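Local coordinates for DegV family protein (Eubacterium eligens, PDB 3FDJ), which is of unknown function but probably binds a fatty acid or similar lipid in the cleft between its two domains, at residues Phe79-Ala85 with Arg111-Ser117; Ser158-Leu162 with Val175-Ala179; Asp205-Leu209 with Leu236-Ile240; Leu17-Phe22 with Leu126-Gln130. All blocks are in the same frame, centred on the assembly; numbering follows the deposited sequence.

Interaction 1: Phe79-Ala85 with Arg111-Ser117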
# COMPACT_ATOMS: atom_id res chain seq x y z
N PHE A 79 12.44 -11.95 -0.14
CA PHE A 79 11.00 -11.83 -0.26
C PHE A 79 10.73 -10.48 -0.89
O PHE A 79 11.29 -9.45 -0.48
CB PHE A 79 10.29 -11.95 1.11
CG PHE A 79 10.29 -13.33 1.66
CD1 PHE A 79 9.41 -14.30 1.18
CD2 PHE A 79 11.18 -13.69 2.66
CE1 PHE A 79 9.44 -15.58 1.70
CE2 PHE A 79 11.22 -15.00 3.17
CZ PHE A 79 10.36 -15.94 2.67
N VAL A 80 9.86 -10.49 -1.90
CA VAL A 80 9.47 -9.28 -2.62
C VAL A 80 7.98 -9.08 -2.44
O VAL A 80 7.20 -9.98 -2.77
CB VAL A 80 9.78 -9.40 -4.12
CG1 VAL A 80 9.53 -8.04 -4.81
CG2 VAL A 80 11.23 -9.87 -4.37
N VAL A 81 7.56 -7.92 -1.92
CA VAL A 81 6.13 -7.64 -1.77
C VAL A 81 5.71 -6.61 -2.81
O VAL A 81 6.37 -5.59 -2.98
CB VAL A 81 5.80 -7.15 -0.35
CG1 VAL A 81 4.28 -6.89 -0.18
CG2 VAL A 81 6.30 -8.18 0.69
N THR A 82 4.65 -6.91 -3.56
CA THR A 82 4.19 -6.01 -4.60
C THR A 82 2.75 -5.55 -4.36
O THR A 82 1.97 -6.21 -3.70
CB THR A 82 4.27 -6.60 -6.04
OG1 THR A 82 3.22 -7.56 -6.25
CG2 THR A 82 5.66 -7.26 -6.34
N ILE A 83 2.43 -4.40 -4.92
CA ILE A 83 1.07 -3.91 -5.04
C ILE A 83 0.26 -4.93 -5.87
O ILE A 83 0.81 -5.66 -6.70
CB ILE A 83 1.08 -2.49 -5.65
CG1 ILE A 83 -0.34 -1.90 -5.85
CG2 ILE A 83 1.84 -2.51 -6.95
CD1 ILE A 83 -0.32 -0.39 -6.04
N THR A 84 -1.04 -4.99 -5.59
CA THR A 84 -1.95 -5.92 -6.23
C THR A 84 -1.74 -6.12 -7.74
O THR A 84 -1.70 -5.17 -8.55
CB THR A 84 -3.41 -5.53 -5.96
OG1 THR A 84 -4.27 -6.42 -6.68
CG2 THR A 84 -3.70 -4.08 -6.35
N ALA A 85 -1.63 -7.39 -8.11
CA ALA A 85 -1.58 -7.77 -9.51
C ALA A 85 -2.91 -7.47 -10.19
O ALA A 85 -3.00 -7.43 -11.42
CB ALA A 85 -1.24 -9.25 -9.63
N ARG A 111 10.90 -15.20 -3.42
CA ARG A 111 9.45 -15.35 -3.41
C ARG A 111 8.88 -13.99 -3.68
O ARG A 111 9.18 -13.04 -2.94
CB ARG A 111 8.95 -15.88 -2.07
CG ARG A 111 7.44 -15.66 -1.84
CD ARG A 111 6.56 -16.47 -2.81
NE ARG A 111 5.19 -15.95 -2.84
CZ ARG A 111 4.25 -16.16 -1.90
NH1 ARG A 111 3.05 -15.64 -2.07
NH2 ARG A 111 4.48 -16.90 -0.82
N VAL A 112 8.08 -13.88 -4.74
CA VAL A 112 7.35 -12.64 -5.02
C VAL A 112 5.93 -12.83 -4.46
O VAL A 112 5.25 -13.80 -4.82
CB VAL A 112 7.32 -12.29 -6.49
CG1 VAL A 112 6.59 -10.96 -6.69
CG2 VAL A 112 8.74 -12.23 -7.11
N ILE A 113 5.54 -11.89 -3.59
CA ILE A 113 4.23 -11.89 -2.92
C ILE A 113 3.36 -10.81 -3.53
O ILE A 113 3.63 -9.62 -3.40
CB ILE A 113 4.35 -11.64 -1.40
CG1 ILE A 113 5.26 -12.67 -0.74
CG2 ILE A 113 2.94 -11.64 -0.75
CD1 ILE A 113 5.63 -12.30 0.69
N ASP A 114 2.31 -11.25 -4.22
CA ASP A 114 1.24 -10.35 -4.65
C ASP A 114 0.46 -10.04 -3.38
O ASP A 114 -0.19 -10.92 -2.83
CB ASP A 114 0.34 -11.04 -5.67
CG ASP A 114 -0.91 -10.23 -6.03
OD1 ASP A 114 -1.01 -9.06 -5.63
OD2 ASP A 114 -1.79 -10.81 -6.69
N SER A 115 0.54 -8.81 -2.91
CA SER A 115 -0.15 -8.43 -1.68
C SER A 115 -1.65 -8.42 -1.81
O SER A 115 -2.33 -8.38 -0.79
CB SER A 115 0.29 -7.04 -1.20
OG SER A 115 -0.16 -6.02 -2.07
N LYS A 116 -2.16 -8.39 -3.05
CA LYS A 116 -3.59 -8.24 -3.30
C LYS A 116 -4.11 -6.91 -2.71
O LYS A 116 -5.30 -6.74 -2.48
CB LYS A 116 -4.37 -9.42 -2.74
CG LYS A 116 -3.85 -10.79 -3.14
CD LYS A 116 -4.79 -11.84 -2.54
CE LYS A 116 -4.29 -13.25 -2.66
NZ LYS A 116 -5.37 -14.17 -2.18
N SER A 117 -3.21 -5.97 -2.50
CA SER A 117 -3.55 -4.73 -1.88
C SER A 117 -2.50 -3.65 -2.16
O SER A 117 -1.92 -3.60 -3.24
CB SER A 117 -3.72 -4.98 -0.37
OG SER A 117 -4.34 -3.88 0.29
O HOH W 1 -4.17 -9.47 -6.76
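Asp114 OD1 is gripped by two backbone amides that reach it from opposite faces of the carboxylate: Ala85 N, 3.1 Å from OD1 across the contact, and Lys116 N, which closes an Asx turn. A water bridges the other oxygen, OD2, to Thr84 OG1, a hydroxyl that also bonds Gly194 O. Thr82 O is doubly held too, by Ser115 N at 3.1 Å and by Ser115 OG at 2.7 Å. With chi1 at 68°, that hydroxyl sits over its own backbone, where it also accepts from Ser117 N in an ST turn. Further along, Thr84 N meets Ser117 O at 2.9 Å. Before the turns the strands run parallel, and Val80 donates to Arg111 O and accepts from Ile113 N. Arg111 CB packs 3.6 Å from Phe79 CD1, while Ile113 CG1 lies over one face of the guanidinium, whose NH2 pairs with Asp143 and Asp147. On the other face of the sheet Thr82 CG2 touches Val112 CG1 at 3.8 Å. The two strands belong to a beta-alpha-beta unit connected through helix 90-102, and Ile83, in the loop after the first, lies beside a bound hexaethylene glycol, probably from the crystallisation liquor, which may mark a pocket.

Interaction 2: Ser158-Leu162 with Val175-Ala179. With NA (sodium ion), chain E.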
# COMPACT_ATOMS: atom_id res chain seq x y z
N SER A 158 -10.61 5.78 2.77
CA SER A 158 -11.57 6.85 2.55
C SER A 158 -10.91 7.91 1.67
O SER A 158 -9.89 8.50 2.05
CB SER A 158 -12.01 7.44 3.88
OG SER A 158 -13.01 8.43 3.66
N LEU A 159 -11.48 8.13 0.49
CA LEU A 159 -10.90 9.00 -0.51
C LEU A 159 -11.80 10.20 -0.81
O LEU A 159 -12.99 10.03 -1.04
CB LEU A 159 -10.63 8.21 -1.79
CG LEU A 159 -9.87 6.91 -1.60
CD1 LEU A 159 -9.59 6.26 -2.95
CD2 LEU A 159 -8.54 7.14 -0.82
N LYS A 160 -11.23 11.39 -0.82
CA LYS A 160 -11.98 12.61 -1.07
C LYS A 160 -12.08 12.91 -2.55
O LYS A 160 -12.92 13.71 -2.98
CB LYS A 160 -11.34 13.80 -0.34
CG LYS A 160 -11.26 13.59 1.17
CD LYS A 160 -10.96 14.89 1.91
CE LYS A 160 -11.00 14.67 3.43
NZ LYS A 160 -10.89 15.95 4.16
N SER A 161 -11.19 12.31 -3.33
CA SER A 161 -11.22 12.41 -4.79
C SER A 161 -10.68 11.12 -5.39
O SER A 161 -9.70 10.58 -4.88
CB SER A 161 -10.39 13.60 -5.26
OG SER A 161 -10.22 13.58 -6.69
N LEU A 162 -11.31 10.65 -6.47
CA LEU A 162 -10.91 9.45 -7.18
C LEU A 162 -10.61 9.76 -8.64
O LEU A 162 -10.66 8.88 -9.49
CB LEU A 162 -12.00 8.37 -7.05
CG LEU A 162 -12.19 7.83 -5.62
CD1 LEU A 162 -13.16 8.69 -4.84
CD2 LEU A 162 -12.65 6.38 -5.64
N VAL A 175 -18.56 5.26 -9.48
CA VAL A 175 -17.98 5.25 -8.15
C VAL A 175 -17.22 6.54 -7.88
O VAL A 175 -17.44 7.17 -6.86
CB VAL A 175 -17.10 4.00 -7.92
CG1 VAL A 175 -16.20 4.19 -6.69
CG2 VAL A 175 -18.01 2.77 -7.74
N ALA A 176 -16.41 6.98 -8.84
CA ALA A 176 -15.62 8.20 -8.69
C ALA A 176 -16.50 9.45 -8.60
O ALA A 176 -16.13 10.39 -7.90
CB ALA A 176 -14.63 8.35 -9.82
N SER A 177 -17.64 9.45 -9.28
CA SER A 177 -18.49 10.64 -9.33
C SER A 177 -19.01 11.07 -7.96
O SER A 177 -19.27 12.24 -7.75
CB SER A 177 -19.66 10.48 -10.30
OG SER A 177 -20.58 9.53 -9.80
N ALA A 178 -19.18 10.13 -7.04
CA ALA A 178 -19.65 10.46 -5.70
C ALA A 178 -18.75 11.49 -5.02
O ALA A 178 -19.24 12.43 -4.36
CB ALA A 178 -19.74 9.22 -4.84
N ALA A 179 -17.44 11.30 -5.20
CA ALA A 179 -16.45 12.10 -4.51
C ALA A 179 -16.28 13.44 -5.19
O ALA A 179 -15.57 14.28 -4.67
CB ALA A 179 -15.10 11.34 -4.39
NA NA E . -15.16 14.80 -2.34
O HOH W 2 -13.30 15.43 -4.91
O HOH W 3 -13.17 14.22 -7.10
O HOH W 4 -13.67 11.64 -7.94
O HOH W 5 -14.53 15.72 -0.52
O HOH W 6 -14.34 16.68 -3.34
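Lys160 O and Ala179 O come within 3.2 Å of each other, two carbonyl oxygens brought together because both bind the same sodium ion. Ala179 O is 2.4 Å from the metal, and Lys160 O is 2.6 Å from it. Two waters and Ile184 O complete the shell, so the protein offers the ion backbone oxygens alone. A third water gives one hydrogen to each of the two carbonyls, at 2.6 Å from Lys160 O and from Ala179 O, and ties them together a second time. Another sits between Ser161 OG and Ala179 O, though its bond to the carbonyl is weak.

The ion therefore joins the loop that leaves strand 153-159 of the mixed six-stranded sheet to the C-terminal end of the helix 173-177 region, with Ile184 supplied by the start of the adjacent antiparallel strand 184-190.

Behind the carbonyls the packing is apolar. Leu162 CG lies anti to its carbonyl carbon (chi1 -67°), which turns the methyls to Ala179 and Val175. CD1 of Leu162 presses on Ala179 CB at 3.3 Å, tighter than ordinary van der Waals contact, while Leu162 CB rests against Ala176 CB at 3.8 Å. The other branch, CD2, reaches Val175 CG1 more loosely. Leu162 is also the N-cap residue of helix 163-167, and its amide is linked through a water to Ala176 O. Farther back, Ala179 N bonds Ala176 O at 3.1 Å, a bond within the turn that carries Ala179 O to the sodium, and Val186 lies against Leu162.

Interaction 3: Asp205-Leu209 with Leu236-Ile240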
# COMPACT_ATOMS: atom_id res chain seq x y z
N ASP A 205 -15.83 13.57 8.78
CA ASP A 205 -14.99 12.73 9.62
C ASP A 205 -15.76 11.88 10.63
O ASP A 205 -15.46 10.69 10.79
CB ASP A 205 -13.97 13.57 10.38
CG ASP A 205 -13.01 14.33 9.46
OD1 ASP A 205 -12.91 14.01 8.25
OD2 ASP A 205 -12.33 15.25 9.99
N LYS A 206 -16.70 12.48 11.34
CA LYS A 206 -17.38 11.73 12.39
C LYS A 206 -18.16 10.55 11.81
O LYS A 206 -18.14 9.44 12.36
CB LYS A 206 -18.29 12.62 13.23
CG LYS A 206 -17.50 13.50 14.20
CD LYS A 206 -18.45 14.25 15.10
CE LYS A 206 -18.93 15.50 14.43
NZ LYS A 206 -17.97 16.61 14.69
N LYS A 207 -18.82 10.77 10.68
CA LYS A 207 -19.56 9.70 10.02
C LYS A 207 -18.65 8.58 9.53
O LYS A 207 -18.97 7.39 9.65
CB LYS A 207 -20.40 10.26 8.88
CG LYS A 207 -21.66 10.96 9.34
CD LYS A 207 -22.62 11.24 8.17
CE LYS A 207 -23.70 12.24 8.53
NZ LYS A 207 -23.12 13.65 8.60
N LEU A 208 -17.48 8.96 9.02
CA LEU A 208 -16.45 7.98 8.65
C LEU A 208 -16.03 7.12 9.85
O LEU A 208 -15.94 5.89 9.74
CB LEU A 208 -15.24 8.67 8.00
CG LEU A 208 -14.04 7.75 7.72
CD1 LEU A 208 -14.42 6.69 6.69
CD2 LEU A 208 -12.85 8.60 7.28
N LEU A 209 -15.79 7.75 11.00
CA LEU A 209 -15.36 6.98 12.18
C LEU A 209 -16.39 5.91 12.54
O LEU A 209 -16.03 4.77 12.86
CB LEU A 209 -15.09 7.88 13.39
CG LEU A 209 -13.97 8.91 13.29
CD1 LEU A 209 -13.64 9.51 14.67
CD2 LEU A 209 -12.76 8.31 12.69
N LEU A 236 -7.11 13.51 10.42
CA LEU A 236 -8.09 12.42 10.29
C LEU A 236 -7.46 11.09 10.70
O LEU A 236 -8.09 10.29 11.41
CB LEU A 236 -8.68 12.34 8.87
CG LEU A 236 -9.78 11.27 8.69
CD1 LEU A 236 -10.88 11.39 9.76
CD2 LEU A 236 -10.35 11.36 7.26
N ALA A 237 -6.22 10.85 10.28
CA ALA A 237 -5.56 9.60 10.62
C ALA A 237 -5.45 9.45 12.16
O ALA A 237 -5.68 8.37 12.70
CB ALA A 237 -4.18 9.50 9.95
N ASP A 238 -5.11 10.55 12.84
CA ASP A 238 -5.03 10.55 14.30
C ASP A 238 -6.40 10.32 14.95
O ASP A 238 -6.49 9.59 15.92
CB ASP A 238 -4.41 11.86 14.82
CG ASP A 238 -2.90 11.96 14.60
OD1 ASP A 238 -2.27 10.95 14.16
OD2 ASP A 238 -2.35 13.05 14.88
N LYS A 239 -7.46 10.90 14.39
CA LYS A 239 -8.82 10.64 14.92
C LYS A 239 -9.21 9.17 14.81
O LYS A 239 -9.81 8.61 15.73
CB LYS A 239 -9.89 11.43 14.16
CG LYS A 239 -9.93 12.89 14.40
CD LYS A 239 -11.10 13.51 13.60
CE LYS A 239 -11.04 14.99 13.64
NZ LYS A 239 -12.14 15.60 12.85
N ILE A 240 -8.90 8.56 13.68
CA ILE A 240 -9.17 7.14 13.44
C ILE A 240 -8.38 6.31 14.46
O ILE A 240 -8.93 5.41 15.10
CB ILE A 240 -8.82 6.74 12.01
CG1 ILE A 240 -9.78 7.42 11.01
CG2 ILE A 240 -8.90 5.19 11.86
CD1 ILE A 240 -9.31 7.36 9.52
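Lys239 and Asp205 meet with their side chains at about a right angle, the lysine stretched out in an extended chain so that NZ reaches Asp205 OD2 at 2.9 Å. This salt bridge uses the anti lone pair of OD2, the one facing away from OD1. Leu236 CD1 packs against the carboxylate, 3.6 Å from Asp205 CG, the two side chains slanting across each other. Leu236 CG lies anti to the backbone N (chi1 -176°), which carries its two methyls to different partners: CD2 turns to Leu208 CD2 at 3.7 Å. These are neighbouring helices, 205-219 and 234-248, packed against the second mixed sheet of the chain; their short segments run in roughly the same direction, with axes 37° apart and 10.6 Å distant. Ile240 continues toward the sheet, touching Ile271 and Leu273, while Leu208 reaches Cys202. One turn on from the salt bridge, Leu209 brings CD2 obliquely against Ile240 CG1 at 3.5 Å, and its CD1 lies near the backbone of Lys239. Asp205 stands in the first turn of its helix, where the helix dipole, together with Lys239, would be expected to favour its charged form.

Interaction 4: Leu17-Phe22 with Leu126-Gln130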
# COMPACT_ATOMS: atom_id res chain seq x y z
N LEU A 17 13.04 -0.53 7.33
CA LEU A 17 12.40 -1.40 8.29
C LEU A 17 13.49 -1.60 9.34
O LEU A 17 14.44 -2.36 9.11
CB LEU A 17 12.04 -2.71 7.61
CG LEU A 17 10.68 -3.41 7.60
CD1 LEU A 17 9.52 -2.47 7.57
CD2 LEU A 17 10.67 -4.39 6.41
N ARG A 18 13.39 -0.90 10.47
CA ARG A 18 14.50 -0.87 11.40
C ARG A 18 14.78 -2.29 11.85
O ARG A 18 13.85 -3.01 12.20
CB ARG A 18 14.23 0.08 12.58
CG ARG A 18 15.39 0.27 13.53
CD ARG A 18 16.64 0.97 12.92
NE ARG A 18 16.39 2.36 12.48
CZ ARG A 18 17.34 3.29 12.28
NH1 ARG A 18 18.63 3.02 12.49
NH2 ARG A 18 16.99 4.51 11.87
N GLY A 19 16.03 -2.70 11.77
CA GLY A 19 16.47 -4.04 12.15
C GLY A 19 16.52 -5.06 11.01
O GLY A 19 17.00 -6.17 11.21
N MSE A 20 16.03 -4.68 9.84
CA MSE A 20 15.98 -5.57 8.68
C MSE A 20 16.78 -5.01 7.52
O MSE A 20 17.09 -3.82 7.48
CB MSE A 20 14.54 -5.71 8.20
CG MSE A 20 13.68 -6.59 9.04
SE MSE A 20 13.97 -8.49 8.72
CE MSE A 20 14.55 -8.44 6.86
N VAL A 21 17.12 -5.89 6.59
CA VAL A 21 17.65 -5.47 5.31
C VAL A 21 16.43 -5.27 4.42
O VAL A 21 15.70 -6.22 4.15
CB VAL A 21 18.56 -6.50 4.69
CG1 VAL A 21 19.04 -6.03 3.31
CG2 VAL A 21 19.75 -6.80 5.61
N PHE A 22 16.22 -4.05 3.95
CA PHE A 22 15.02 -3.69 3.20
C PHE A 22 15.34 -2.66 2.14
O PHE A 22 16.06 -1.70 2.39
CB PHE A 22 13.96 -3.13 4.13
CG PHE A 22 12.76 -2.58 3.39
CD1 PHE A 22 11.81 -3.45 2.88
CD2 PHE A 22 12.64 -1.22 3.15
CE1 PHE A 22 10.72 -2.97 2.14
CE2 PHE A 22 11.57 -0.73 2.41
CZ PHE A 22 10.61 -1.59 1.93
N LEU A 126 5.16 -6.92 5.27
CA LEU A 126 6.60 -6.74 5.47
C LEU A 126 6.98 -6.90 6.93
O LEU A 126 7.98 -7.56 7.25
CB LEU A 126 7.04 -5.37 4.96
CG LEU A 126 7.09 -5.26 3.45
CD1 LEU A 126 7.07 -3.79 3.04
CD2 LEU A 126 8.34 -5.96 2.90
N GLU A 127 6.17 -6.33 7.82
CA GLU A 127 6.44 -6.45 9.24
C GLU A 127 6.30 -7.88 9.76
O GLU A 127 7.00 -8.28 10.70
CB GLU A 127 5.58 -5.51 10.06
CG GLU A 127 5.91 -4.02 9.86
CD GLU A 127 5.05 -3.14 10.73
OE1 GLU A 127 4.67 -3.60 11.83
OE2 GLU A 127 4.77 -1.99 10.34
N GLN A 128 5.39 -8.65 9.18
CA GLN A 128 5.23 -10.03 9.59
C GLN A 128 6.39 -10.89 9.09
O GLN A 128 6.83 -11.80 9.80
CB GLN A 128 3.89 -10.60 9.14
CG GLN A 128 3.60 -11.98 9.70
CD GLN A 128 3.45 -12.03 11.21
OE1 GLN A 128 3.25 -11.02 11.89
NE2 GLN A 128 3.56 -13.24 11.75
N LEU A 129 6.88 -10.60 7.88
CA LEU A 129 8.05 -11.26 7.34
C LEU A 129 9.22 -10.99 8.29
O LEU A 129 9.95 -11.92 8.69
CB LEU A 129 8.36 -10.78 5.94
CG LEU A 129 7.40 -11.25 4.84
CD1 LEU A 129 7.66 -10.45 3.55
CD2 LEU A 129 7.50 -12.78 4.67
N GLN A 130 9.36 -9.72 8.69
CA GLN A 130 10.42 -9.35 9.61
C GLN A 130 10.32 -10.11 10.93
O GLN A 130 11.31 -10.68 11.40
CB GLN A 130 10.38 -7.85 9.89
CG GLN A 130 11.30 -7.45 11.05
CD GLN A 130 11.34 -5.95 11.24
OE1 GLN A 130 10.57 -5.22 10.62
NE2 GLN A 130 12.27 -5.49 12.06
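Met20, built as selenomethionine, and Gln130 lie flank to flank, their chains running opposite ways. Met20 was modelled in two conformers; in the one described here the side chain lies close along Gln130. SE, folded back by the bend at chi2 (-78°), rests at 3.7 Å from Gln130 CG. Gln130 is stretched straight out from the helix, CG anti to the backbone N (chi1 169°), and this carries its amide up to the turn. OE1 comes 3.5 Å from Leu17 CG, while NE2 donates to Arg18 O at 2.9 Å. That bond is bent, with 140° at the hydrogen, and NE2 has a second partner in Glu134 OE2.

The acceptor belongs to a type II beta turn, Leu17 to Met20, closed by Met20 N on Leu17 O. Gly19 takes its third position, where the backbone angles are those that suit glycine. The contact thus sets the turn before strand 21-30 against helix 120-134.

The packed part faces the sheet, where Leu126 also rests on Val81 of strand 77-82. Leu17 brings CD2 to Leu126 CB, at 4.0 Å and at about a right angle. Phe22 likewise crosses Leu126, putting CE1 at 3.8 Å from Leu126 CD1, with CD2 of the same leucine almost as near. By contrast the turn itself is open to solvent: Arg18 and Gly19 are exposed, and the guanidinium of Arg18 heads off from the helix. Glu127 starts away from the turn, and its carboxylate is held by Arg123, Lys225 and Arg227.

The contacts fall into two pairs, one in each half of the chain. Interactions 1 and 4 share a core: Val81 CG2 touches Leu126 CD2 at 3.7 Å, and Leu129 of helix 120-134 covers Phe79, Val81 and Ile113. Interactions 2 and 3 meet more lightly, through Ser158 OG and Leu208 CD2, 3.6 Å apart; Asp205 stays about 11 Å from the sodium ion. Interactions 1 and 2 lie on opposite sides of the chain's centre, about 26 Å between centres and about 12 Å between nearest atoms. Even so, the side chains of Ile83 and Leu159 each come within about 4 Å of bound hexaethylene glycol, probably from the crystallisation liquor but consistent with a pocket between the halves.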